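Side-chain contact in xylosidase (Xanthomonas axonopodis pv. citri, PDB 6XN2), which probably hydrolyses xylo-oligosaccharides as a family 43 glycoside hydrolase and binds xylose units in its pocket: residues Gly191-Tyr196 against Gly216-Arg221. Residues are numbered along the deposited sequence; the frame is centred on the assembly and turned at random.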
loop_
_atom_site.group_PDB
_atom_site.type_symbol
_atom_site.label_atom_id
_atom_site.label_comp_id
_atom_site.label_asym_id
_atom_site.label_seq_id
_atom_site.Cartn_x
_atom_site.Cartn_y
_atom_site.Cartn_z
ATOM N N GLY A 191 -10.090 0.620 -8.388
ATOM C CA GLY A 191 -10.084 1.287 -7.126
ATOM C C GLY A 191 -11.036 2.434 -7.017
ATOM O O GLY A 191 -11.008 2.979 -5.934
ATOM N N GLN A 192 -11.467 2.998 -8.190
ATOM C CA GLN A 192 -12.536 4.004 -8.308
ATOM C C GLN A 192 -12.155 5.467 -8.066
ATOM O O GLN A 192 -13.023 6.340 -8.143
ATOM C CB GLN A 192 -13.707 3.656 -7.368
ATOM C CG GLN A 192 -14.304 2.266 -7.598
ATOM C CD GLN A 192 -15.423 1.913 -6.622
ATOM O OE1 GLN A 192 -15.592 2.548 -5.584
ATOM N NE2 GLN A 192 -16.191 0.886 -6.959
ATOM N N LEU A 193 -10.883 5.758 -7.809
ATOM C CA LEU A 193 -10.470 7.142 -7.541
ATOM C C LEU A 193 -10.808 8.094 -8.699
ATOM O O LEU A 193 -11.003 9.295 -8.497
ATOM C CB LEU A 193 -8.966 7.201 -7.238
ATOM C CG LEU A 193 -8.307 8.571 -7.026
ATOM C CD1 LEU A 193 -8.850 9.281 -5.782
ATOM C CD2 LEU A 193 -6.792 8.431 -6.936
ATOM N N GLN A 194 -10.890 7.544 -9.907
ATOM C CA GLN A 194 -11.161 8.337 -11.103
ATOM C C GLN A 194 -12.569 8.927 -11.105
ATOM O O GLN A 194 -12.846 9.863 -11.852
ATOM C CB GLN A 194 -10.950 7.489 -12.361
ATOM C CG GLN A 194 -11.975 6.379 -12.565
ATOM C CD GLN A 194 -11.629 5.092 -11.834
ATOM O OE1 GLN A 194 -10.785 5.069 -10.932
ATOM N NE2 GLN A 194 -12.286 4.010 -12.220
ATOM N N HIS A 195 -13.451 8.378 -10.271
ATOM C CA HIS A 195 -14.820 8.884 -10.163
ATOM C C HIS A 195 -14.978 10.037 -9.176
ATOM O O HIS A 195 -16.102 10.462 -8.894
ATOM C CB HIS A 195 -15.768 7.757 -9.774
ATOM C CG HIS A 195 -16.019 6.787 -10.882
ATOM N ND1 HIS A 195 -15.586 5.480 -10.843
ATOM C CD2 HIS A 195 -16.642 6.943 -12.076
ATOM C CE1 HIS A 195 -15.940 4.868 -11.960
ATOM N NE2 HIS A 195 -16.578 5.735 -12.726
ATOM N N TYR A 196 -13.891 10.540 -8.650
ATOM C CA TYR A 196 -13.950 11.606 -7.685
ATOM C C TYR A 196 -13.136 12.833 -8.043
ATOM O O TYR A 196 -12.122 12.710 -8.599
ATOM C CB TYR A 196 -13.452 11.101 -6.342
ATOM C CG TYR A 196 -14.241 9.977 -5.768
ATOM C CD1 TYR A 196 -14.035 8.688 -6.157
ATOM C CD2 TYR A 196 -15.183 10.215 -4.816
ATOM C CE1 TYR A 196 -14.772 7.673 -5.630
ATOM C CE2 TYR A 196 -15.901 9.219 -4.287
ATOM C CZ TYR A 196 -15.705 7.948 -4.701
ATOM O OH TYR A 196 -16.447 6.986 -4.153
ATOM N N GLY A 216 -3.704 12.082 -8.586
ATOM C CA GLY A 216 -2.774 11.708 -7.541
ATOM C C GLY A 216 -3.515 11.090 -6.373
ATOM O O GLY A 216 -4.746 11.117 -6.324
ATOM N N PRO A 217 -2.769 10.526 -5.417
ATOM C CA PRO A 217 -3.425 9.999 -4.216
ATOM C C PRO A 217 -4.029 11.133 -3.391
ATOM O O PRO A 217 -3.741 12.300 -3.650
ATOM C CB PRO A 217 -2.284 9.301 -3.468
ATOM C CG PRO A 217 -1.046 10.041 -3.907
ATOM C CD PRO A 217 -1.297 10.437 -5.344
ATOM N N ARG A 218 -4.801 10.803 -2.390
ATOM C CA ARG A 218 -5.361 11.790 -1.518
ATOM C C ARG A 218 -4.616 11.794 -0.187
ATOM O O ARG A 218 -4.064 10.800 0.185
ATOM C CB ARG A 218 -6.798 11.468 -1.286
ATOM C CG ARG A 218 -7.581 11.268 -2.547
ATOM C CD ARG A 218 -7.561 12.494 -3.421
ATOM N NE ARG A 218 -8.204 13.628 -2.797
ATOM C CZ ARG A 218 -8.530 14.730 -3.430
ATOM N NH1 ARG A 218 -8.267 14.845 -4.695
ATOM N NH2 ARG A 218 -9.115 15.707 -2.810
ATOM N N VAL A 219 -4.591 12.916 0.497
ATOM C CA VAL A 219 -3.945 12.988 1.778
ATOM C C VAL A 219 -4.789 13.803 2.739
ATOM O O VAL A 219 -5.351 14.765 2.368
ATOM C CB VAL A 219 -2.536 13.556 1.696
ATOM C CG1 VAL A 219 -2.530 14.941 1.129
ATOM C CG2 VAL A 219 -1.821 13.511 3.027
ATOM N N ALA A 220 -4.906 13.350 3.965
ATOM C CA ALA A 220 -5.634 14.072 4.968
ATOM C C ALA A 220 -5.068 13.797 6.333
ATOM O O ALA A 220 -4.881 12.692 6.703
ATOM C CB ALA A 220 -7.074 13.696 4.940
ATOM N N ARG A 221 -4.825 14.847 7.087
ATOM C CA ARG A 221 -4.351 14.668 8.438
ATOM C C ARG A 221 -5.458 14.013 9.242
ATOM O O ARG A 221 -6.605 14.299 9.092
ATOM C CB ARG A 221 -3.936 15.993 9.094
ATOM C CG ARG A 221 -3.323 15.822 10.461
ATOM C CD ARG A 221 -2.876 17.090 11.113
ATOM N NE ARG A 221 -3.970 17.946 11.515
ATOM C CZ ARG A 221 -4.649 17.817 12.652
ATOM N NH1 ARG A 221 -4.378 16.839 13.502
ATOM N NH2 ARG A 221 -5.630 18.656 12.922
#
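Leu-193 turns CG anti to its own backbone N (chi1 176°), and this carries the two methyls across to Gly-216 and Arg-218. Arg-218 holds CG beside its backbone N (chi1 -52°), then bends at chi2 and chi3. The contact is one of van der Waals touches, all made by the two methyls of Leu-193. CD1 of Leu-193 lies 4.0 Å from CG of Arg-218 and 4.2 Å from its CD, so it meets the aliphatic part of the arginine and not the guanidinium. The other methyl of Leu-193, CD2, sits 3.4 Å from O of Gly-216. The bends in Arg-218 leave its charged end to other partners: NE hydrogen-bonds to Ser-233 OG, and NH2 makes a weak hydrogen bond to Asn-199 OD1. All three touching residues are buried. Leu-193 opens a short 3-10 turn, where Tyr-196 N hydrogen-bonds to Leu-193 O at 3.1 Å. The contact thus joins a loop, whose Leu-193 side chain is about 11 Å from a bound xylose, to Gly-216 and the strand start after it in the five-bladed beta-propeller of family 43. That strand, 218-221, runs antiparallel between strands 181-185 and 234-239, while the 3-10 turn lies between strands 181-185 and 196-197.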